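Local coordinates for protein alpha-L-rhamnosidase (Aspergillus terreus, PDB 6GSZ) that probably hydrolyses terminal non-reducing alpha-L-rhamnose residues from alpha-L-rhamnosides, and binds calcium ions, at residues A1-H11 against Q22-V33. Numbering follows the deposited sequence.
Sequences ALSISQVAFEH and QPRVSWRFDGNV. With CA (calcium ion), chain T.
Glu10 and Arg24 close one end of the antiparallel pair formed by strands 3-9 and 25-30, in the N-terminal immunoglobulin-like domain. Arg24 grips the carboxylate side-on, NE to Glu10 OE2 at 3.0 Å and NH2 to Glu10 OE1 at 2.9 Å. Both oxygens lie near the guanidinium plane, although the two flat groups are turned 39° apart. The bend at chi2 of Glu10 (-74°) turns its carboxylate to Arg24, just ahead of strand 25-30, where Arg24 N adds a bond to OE2 from the same face as NE. Arg492 and Asp544 continue this charge network towards the helical region.

Between the ends, Ser5 and Gln6 face Arg28 in a classic beta bulge: Ser5 N reaches Arg28 O at 2.8 Å and Arg28 N reaches Gln6 O at 3.0 Å. The densely packed face carries Ile4, Val7, Phe9, Val25, Trp27 and Phe29. Here Ile4 CG2 abuts Trp27 CB at 3.7 Å, and its CD1 meets the indole obliquely; Val7 CG1 touches Val25 CG1, while Val25 CG2 lies beside Phe9 CE1. Strands 78-86 and 99-103 pack against this layer.

The other face is wetter. Ser26 OG, bonded also to the backbone N of Leu64, meets a water within reach of the carbonyls of Ala8 and Glu10; another links Ser5 OG with Phe29 O. Arg28 NH2 pairs with Glu427 OE1. At the far end Asp30, its CG anti to the backbone N (chi1 -173°), sends OD1 to a calcium ion at 2.3 Å, with waters at the same ion. The apolar face thus seals the sandwich interior, whereas on the polar face Glu427 and the calcium ion probably balance the charges of Arg28 and Asp30, and water solvates the rest.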
ATOM      1  N   ALA A   1      21.514  26.353   2.232  1.00 53.12           N
ATOM      2  CA  ALA A   1      22.329  25.442   1.403  1.00 41.10           C
ATOM      3  C   ALA A   1      22.209  24.013   1.939  1.00 28.20           C
ATOM      4  O   ALA A   1      22.257  23.103   1.111  1.00 30.28           O
ATOM      5  CB  ALA A   1      23.782  25.899   1.304  1.00 46.82           C
ATOM      6  N   LEU A   2      22.077  23.801   3.270  1.00 27.68           N
ATOM      7  CA  LEU A   2      21.966  22.427   3.773  1.00 22.22           C
ATOM      8  C   LEU A   2      21.338  22.336   5.165  1.00 20.09           C
ATOM      9  O   LEU A   2      21.840  22.896   6.141  1.00 23.25           O
ATOM     10  CB  LEU A   2      23.348  21.788   3.833  1.00 24.13           C
ATOM     11  CG  LEU A   2      23.343  20.322   4.256  1.00 25.27           C
ATOM     12  CD1 LEU A   2      22.611  19.464   3.241  1.00 27.12           C
ATOM     13  CD2 LEU A   2      24.759  19.841   4.456  1.00 32.19           C
ATOM     14  N   SER A   3      20.289  21.511   5.269  1.00 17.37           N
ATOM     15  CA  SER A   3      19.648  21.238   6.546  1.00 18.34           C
ATOM     16  C   SER A   3      19.108  19.809   6.581  1.00 16.22           C
ATOM     17  O   SER A   3      18.976  19.145   5.532  1.00 16.84           O
ATOM     18  CB  SER A   3      18.528  22.212   6.848  1.00 21.85           C
ATOM     19  OG  SER A   3      17.446  22.056   5.948  1.00 25.59           O
ATOM     20  N   ILE A   4      18.733  19.388   7.782  1.00 16.95           N
ATOM     21  CA  ILE A   4      18.017  18.118   7.967  1.00 16.52           C
ATOM     22  C   ILE A   4      16.510  18.404   7.983  1.00 17.30           C
ATOM     23  O   ILE A   4      16.050  19.203   8.797  1.00 19.14           O
ATOM     24  CB  ILE A   4      18.476  17.384   9.242  1.00 16.59           C
ATOM     25  CG1 ILE A   4      19.905  16.857   9.055  1.00 18.51           C
ATOM     26  CG2 ILE A   4      17.508  16.263   9.596  1.00 16.76           C
ATOM     27  CD1 ILE A   4      20.552  16.323  10.312  1.00 21.03           C
ATOM     28  N   SER A   5      15.785  17.754   7.065  1.00 16.89           N
ATOM     29  CA  SER A   5      14.364  17.994   6.878  1.00 19.37           C
ATOM     30  C   SER A   5      13.489  17.024   7.670  1.00 18.13           C
ATOM     31  O   SER A   5      12.333  17.346   7.877  1.00 23.62           O
ATOM     32  CB  SER A   5      13.977  17.935   5.437  1.00 22.80           C
ATOM     33  OG  SER A   5      14.364  16.713   4.857  1.00 26.79           O
ATOM     34  N   GLN A   6      14.006  15.843   8.028  1.00 17.70           N
ATOM     35  CA  GLN A   6      13.170  14.794   8.628  1.00 16.41           C
ATOM     36  C   GLN A   6      14.123  13.913   9.411  1.00 14.91           C
ATOM     37  O   GLN A   6      15.195  13.598   8.906  1.00 18.14           O
ATOM     38  CB  GLN A   6      12.487  13.916   7.548  1.00 19.38           C
ATOM     39  CG  GLN A   6      11.660  12.760   8.126  1.00 21.21           C
ATOM     40  CD  GLN A   6      11.160  11.699   7.164  1.00 25.74           C
ATOM     41  OE1 GLN A   6       9.955  11.586   6.921  1.00 39.41           O
ATOM     42  NE2 GLN A   6      12.060  10.865   6.655  1.00 21.43           N
ATOM     43  N   VAL A   7      13.747  13.575  10.632  1.00 14.04           N
ATOM     44  CA  VAL A   7      14.401  12.574  11.445  1.00 13.53           C
ATOM     45  C   VAL A   7      13.347  11.517  11.748  1.00 14.66           C
ATOM     46  O   VAL A   7      12.255  11.874  12.266  1.00 16.28           O
ATOM     47  CB  VAL A   7      14.994  13.149  12.745  1.00 13.70           C
ATOM     48  CG1 VAL A   7      15.577  12.043  13.583  1.00 13.75           C
ATOM     49  CG2 VAL A   7      16.073  14.175  12.428  1.00 15.41           C
ATOM     50  N   ALA A   8      13.641  10.250  11.403  1.00 12.37           N
ATOM     51  CA  ALA A   8      12.673   9.210  11.541  1.00 11.85           C
ATOM     52  C   ALA A   8      13.295   7.931  12.108  1.00 10.50           C
ATOM     53  O   ALA A   8      14.504   7.654  11.947  1.00 11.58           O
ATOM     54  CB  ALA A   8      12.009   8.960  10.231  1.00 15.90           C
ATOM     55  N   PHE A   9      12.451   7.123  12.757  1.00 11.36           N
ATOM     56  CA  PHE A   9      12.837   5.899  13.397  1.00  9.86           C
ATOM     57  C   PHE A   9      12.293   4.701  12.619  1.00 11.46           C
ATOM     58  O   PHE A   9      11.090   4.662  12.282  1.00 11.34           O
ATOM     59  CB  PHE A   9      12.309   5.918  14.820  1.00 10.22           C
ATOM     60  CG  PHE A   9      12.823   7.104  15.587  1.00 11.84           C
ATOM     61  CD1 PHE A   9      14.115   7.121  16.096  1.00 12.05           C
ATOM     62  CD2 PHE A   9      12.073   8.266  15.658  1.00 12.24           C
ATOM     63  CE1 PHE A   9      14.624   8.259  16.693  1.00 13.22           C
ATOM     64  CE2 PHE A   9      12.571   9.390  16.295  1.00 12.72           C
ATOM     65  CZ  PHE A   9      13.856   9.401  16.798  1.00 13.54           C
ATOM     66  N   GLU A  10      13.164   3.711  12.344  1.00 11.50           N
ATOM     67  CA  GLU A  10      12.796   2.585  11.475  1.00 10.27           C
ATOM     68  C   GLU A  10      12.151   3.167  10.216  1.00 10.59           C
ATOM     69  O   GLU A  10      12.699   4.072   9.586  1.00 11.50           O
ATOM     70  CB  GLU A  10      11.969   1.547  12.249  1.00 10.19           C
ATOM     71  CG  GLU A  10      12.755   0.951  13.413  1.00 10.71           C
ATOM     72  CD  GLU A  10      13.847  -0.048  13.037  1.00 11.10           C
ATOM     73  OE1 GLU A  10      13.549  -0.895  12.162  1.00 11.75           O
ATOM     74  OE2 GLU A  10      14.956   0.016  13.638  1.00 11.42           O
ATOM     75  N   HIS A  11      10.974   2.635   9.844  1.00  9.54           N
ATOM     76  CA  HIS A  11      10.199   3.105   8.718  1.00 10.65           C
ATOM     77  C   HIS A  11       8.905   3.798   9.176  1.00 12.23           C
ATOM     78  O   HIS A  11       8.005   4.071   8.346  1.00 13.28           O
ATOM     79  CB  HIS A  11       9.918   1.994   7.716  1.00 10.77           C
ATOM     80  CG  HIS A  11      11.186   1.445   7.151  1.00 11.23           C
ATOM     81  ND1 HIS A  11      11.958   2.114   6.195  1.00 11.30           N
ATOM     82  CD2 HIS A  11      11.852   0.330   7.485  1.00 10.42           C
ATOM     83  CE1 HIS A  11      13.027   1.379   5.962  1.00 12.71           C
ATOM     84  NE2 HIS A  11      13.019   0.314   6.750  1.00 11.25           N
ATOM     85  N   GLN A  22      15.502  -0.270  20.518  1.00 11.58           N
ATOM     86  CA  GLN A  22      16.760   0.282  19.952  1.00 11.75           C
ATOM     87  C   GLN A  22      16.452   0.673  18.507  1.00 10.94           C
ATOM     88  O   GLN A  22      17.034   0.126  17.559  1.00 12.66           O
ATOM     89  CB  GLN A  22      17.906  -0.729  20.067  1.00 14.44           C
ATOM     90  CG  GLN A  22      18.231  -1.121  21.500  1.00 16.19           C
ATOM     91  CD  GLN A  22      19.272  -2.205  21.586  1.00 22.59           C
ATOM     92  OE1 GLN A  22      20.454  -1.935  21.590  1.00 37.16           O
ATOM     93  NE2 GLN A  22      18.838  -3.430  21.559  1.00 30.90           N
ATOM     94  N   PRO A  23      15.535   1.628  18.263  1.00 11.02           N
ATOM     95  CA  PRO A  23      15.109   1.949  16.899  1.00 10.44           C
ATOM     96  C   PRO A  23      16.254   2.588  16.117  1.00 11.03           C
ATOM     97  O   PRO A  23      16.949   3.486  16.644  1.00 12.04           O
ATOM     98  CB  PRO A  23      13.967   2.948  17.105  1.00 11.34           C
ATOM     99  CG  PRO A  23      14.271   3.571  18.428  1.00 11.91           C
ATOM    100  CD  PRO A  23      14.817   2.429  19.268  1.00 12.71           C
ATOM    101  N   ARG A  24      16.400   2.183  14.849  1.00 10.17           N
ATOM    102  CA  ARG A  24      17.383   2.811  13.970  1.00  9.27           C
ATOM    103  C   ARG A  24      16.885   4.201  13.589  1.00 10.27           C
ATOM    104  O   ARG A  24      15.677   4.463  13.579  1.00 11.77           O
ATOM    105  CB  ARG A  24      17.628   1.905  12.752  1.00 11.60           C
ATOM    106  CG  ARG A  24      18.279   0.572  13.132  1.00 11.20           C
ATOM    107  CD  ARG A  24      18.319  -0.383  11.974  1.00 11.07           C
ATOM    108  NE  ARG A  24      16.989  -0.771  11.564  1.00 10.74           N
ATOM    109  CZ  ARG A  24      16.668  -1.267  10.381  1.00 11.44           C
ATOM    110  NH1 ARG A  24      17.623  -1.463   9.475  1.00 10.91           N
ATOM    111  NH2 ARG A  24      15.399  -1.553  10.071  1.00 11.98           N
ATOM    112  N   VAL A  25      17.843   5.072  13.229  1.00 10.31           N
ATOM    113  CA  VAL A  25      17.606   6.475  12.992  1.00 11.14           C
ATOM    114  C   VAL A  25      18.018   6.805  11.560  1.00 10.68           C
ATOM    115  O   VAL A  25      19.062   6.366  11.088  1.00 11.61           O
ATOM    116  CB  VAL A  25      18.363   7.357  14.012  1.00 12.09           C
ATOM    117  CG1 VAL A  25      17.943   8.808  13.887  1.00 12.60           C
ATOM    118  CG2 VAL A  25      18.178   6.825  15.434  1.00 13.18           C
ATOM    119  N   SER A  26      17.249   7.660  10.914  1.00 10.64           N
ATOM    120  CA  SER A  26      17.530   8.171   9.568  1.00 11.01           C
ATOM    121  C   SER A  26      17.243   9.670   9.508  1.00 11.67           C
ATOM    122  O   SER A  26      16.352  10.146  10.195  1.00 13.27           O
ATOM    123  CB  SER A  26      16.688   7.491   8.511  1.00 11.30           C
ATOM    124  OG  SER A  26      16.813   6.086   8.537  1.00 11.95           O
ATOM    125  N   TRP A  27      17.988  10.394   8.683  1.00 12.38           N
ATOM    126  CA  TRP A  27      17.666  11.781   8.452  1.00 13.79           C
ATOM    127  C   TRP A  27      17.743  12.072   6.969  1.00 14.43           C
ATOM    128  O   TRP A  27      18.716  11.697   6.311  1.00 17.81           O
ATOM    129  CB  TRP A  27      18.568  12.711   9.276  1.00 13.45           C
ATOM    130  CG  TRP A  27      20.032  12.365   9.248  1.00 12.84           C
ATOM    131  CD1 TRP A  27      21.033  12.935   8.503  1.00 13.90           C
ATOM    132  CD2 TRP A  27      20.671  11.454  10.142  1.00 12.38           C
ATOM    133  NE1 TRP A  27      22.221  12.369   8.852  1.00 14.66           N
ATOM    134  CE2 TRP A  27      22.053  11.476   9.852  1.00 12.35           C
ATOM    135  CE3 TRP A  27      20.197  10.612  11.166  1.00 13.61           C
ATOM    136  CZ2 TRP A  27      22.949  10.684  10.541  1.00 13.82           C
ATOM    137  CZ3 TRP A  27      21.087   9.826  11.855  1.00 13.14           C
ATOM    138  CH2 TRP A  27      22.461   9.862  11.541  1.00 13.07           C
ATOM    139  N   ARG A  28      16.796  12.840   6.481  1.00 13.68           N
ATOM    140  CA  ARG A  28      16.794  13.319   5.120  0.50 15.45           C
ATOM    141  C   ARG A  28      17.324  14.760   5.078  1.00 15.49           C
ATOM    142  O   ARG A  28      17.112  15.528   5.997  1.00 17.06           O
ATOM    143  CB  ARG A  28      15.349  13.158   4.658  0.50 17.13           C
ATOM    144  CG  ARG A  28      15.132  13.292   3.169  0.50 18.90           C
ATOM    145  CD  ARG A  28      13.691  12.891   2.928  0.50 23.34           C
ATOM    146  NE  ARG A  28      13.566  11.472   2.618  0.50 24.56           N
ATOM    147  CZ  ARG A  28      12.448  10.773   2.661  0.50 26.92           C
ATOM    148  NH1 ARG A  28      12.350   9.690   1.906  0.50 20.82           N
ATOM    149  NH2 ARG A  28      11.457  11.142   3.455  0.50 30.29           N
ATOM    150  N   PHE A  29      17.999  15.109   3.984  1.00 14.57           N
ATOM    151  CA  PHE A  29      18.588  16.407   3.793  1.00 14.76           C
ATOM    152  C   PHE A  29      17.752  17.260   2.848  1.00 17.65           C
ATOM    153  O   PHE A  29      17.052  16.742   1.941  1.00 20.89           O
ATOM    154  CB  PHE A  29      19.978  16.244   3.186  1.00 14.97           C
ATOM    155  CG  PHE A  29      20.960  15.483   4.034  1.00 13.74           C
ATOM    156  CD1 PHE A  29      21.584  16.076   5.127  1.00 14.42           C
ATOM    157  CD2 PHE A  29      21.238  14.154   3.757  1.00 13.35           C
ATOM    158  CE1 PHE A  29      22.522  15.381   5.869  1.00 14.19           C
ATOM    159  CE2 PHE A  29      22.127  13.447   4.544  1.00 14.25           C
ATOM    160  CZ  PHE A  29      22.792  14.065   5.578  1.00 14.84           C
ATOM    161  N   ASP A  30      17.874  18.575   3.031  1.00 18.78           N
ATOM    162  CA  ASP A  30      17.327  19.576   2.098  1.00 19.84           C
ATOM    163  C   ASP A  30      18.462  20.565   1.802  1.00 21.42           C
ATOM    164  O   ASP A  30      19.212  20.922   2.659  1.00 24.59           O
ATOM    165  CB  ASP A  30      16.073  20.234   2.681  1.00 22.65           C
ATOM    166  CG  ASP A  30      15.288  21.162   1.776  1.00 34.89           C
ATOM    167  OD1 ASP A  30      15.592  21.281   0.553  1.00 45.48           O
ATOM    168  OD2 ASP A  30      14.351  21.758   2.307  1.00 52.88           O
ATOM    169  N   GLY A  31      18.545  21.038   0.572  1.00 25.51           N
ATOM    170  CA  GLY A  31      19.550  22.015   0.242  1.00 25.12           C
ATOM    171  C   GLY A  31      20.164  21.741  -1.112  1.00 22.87           C
ATOM    172  O   GLY A  31      20.104  20.677  -1.601  1.00 25.57           O
ATOM    173  N   ASN A  32      20.790  22.757  -1.687  1.00 26.02           N
ATOM    174  CA  ASN A  32      21.294  22.688  -3.055  1.00 25.29           C
ATOM    175  C   ASN A  32      22.833  22.600  -3.075  1.00 24.03           C
ATOM    176  O   ASN A  32      23.441  22.752  -4.132  1.00 28.42           O
ATOM    177  CB  ASN A  32      20.768  23.864  -3.900  1.00 29.62           C
ATOM    178  CG  ASN A  32      21.286  25.200  -3.416  1.00 35.57           C
ATOM    179  OD1 ASN A  32      21.865  25.267  -2.338  1.00 39.18           O
ATOM    180  ND2 ASN A  32      21.073  26.272  -4.180  1.00 50.86           N
ATOM    181  N   VAL A  33      23.453  22.282  -1.933  1.00 21.99           N
ATOM    182  CA  VAL A  33      24.899  22.157  -1.829  1.00 22.87           C
ATOM    183  C   VAL A  33      25.445  21.171  -2.886  1.00 21.16           C
ATOM    184  O   VAL A  33      24.868  20.135  -3.161  1.00 20.44           O
ATOM    185  CB  VAL A  33      25.296  21.739  -0.403  1.00 26.70           C
ATOM    186  CG1 VAL A  33      24.733  20.367  -0.006  1.00 21.89           C
ATOM    187  CG2 VAL A  33      26.796  21.797  -0.222  1.00 32.12           C
TER
HETATM  188 CA    CA T 938      14.876  21.367  -1.667  0.50 45.80          CA
HETATM  189  O   HOH W   1      17.866  23.819   3.677  1.00 39.66           O
HETATM  190  O   HOH W   2      14.197  16.298   2.168  1.00 39.43           O
HETATM  191  O   HOH W   3      15.030   5.308  10.335  1.00 12.47           O
HETATM  192  O   HOH W   4      15.921  -1.663  15.534  1.00 25.46           O
HETATM  193  O   HOH W   5      17.067  21.633  -2.186  1.00 44.85           O
HETATM  194  O   HOH W   6      14.559  19.470  -1.342  1.00 61.63           O
HETATM  195  O   HOH W   7      14.332  20.128  -3.872  1.00 37.01           O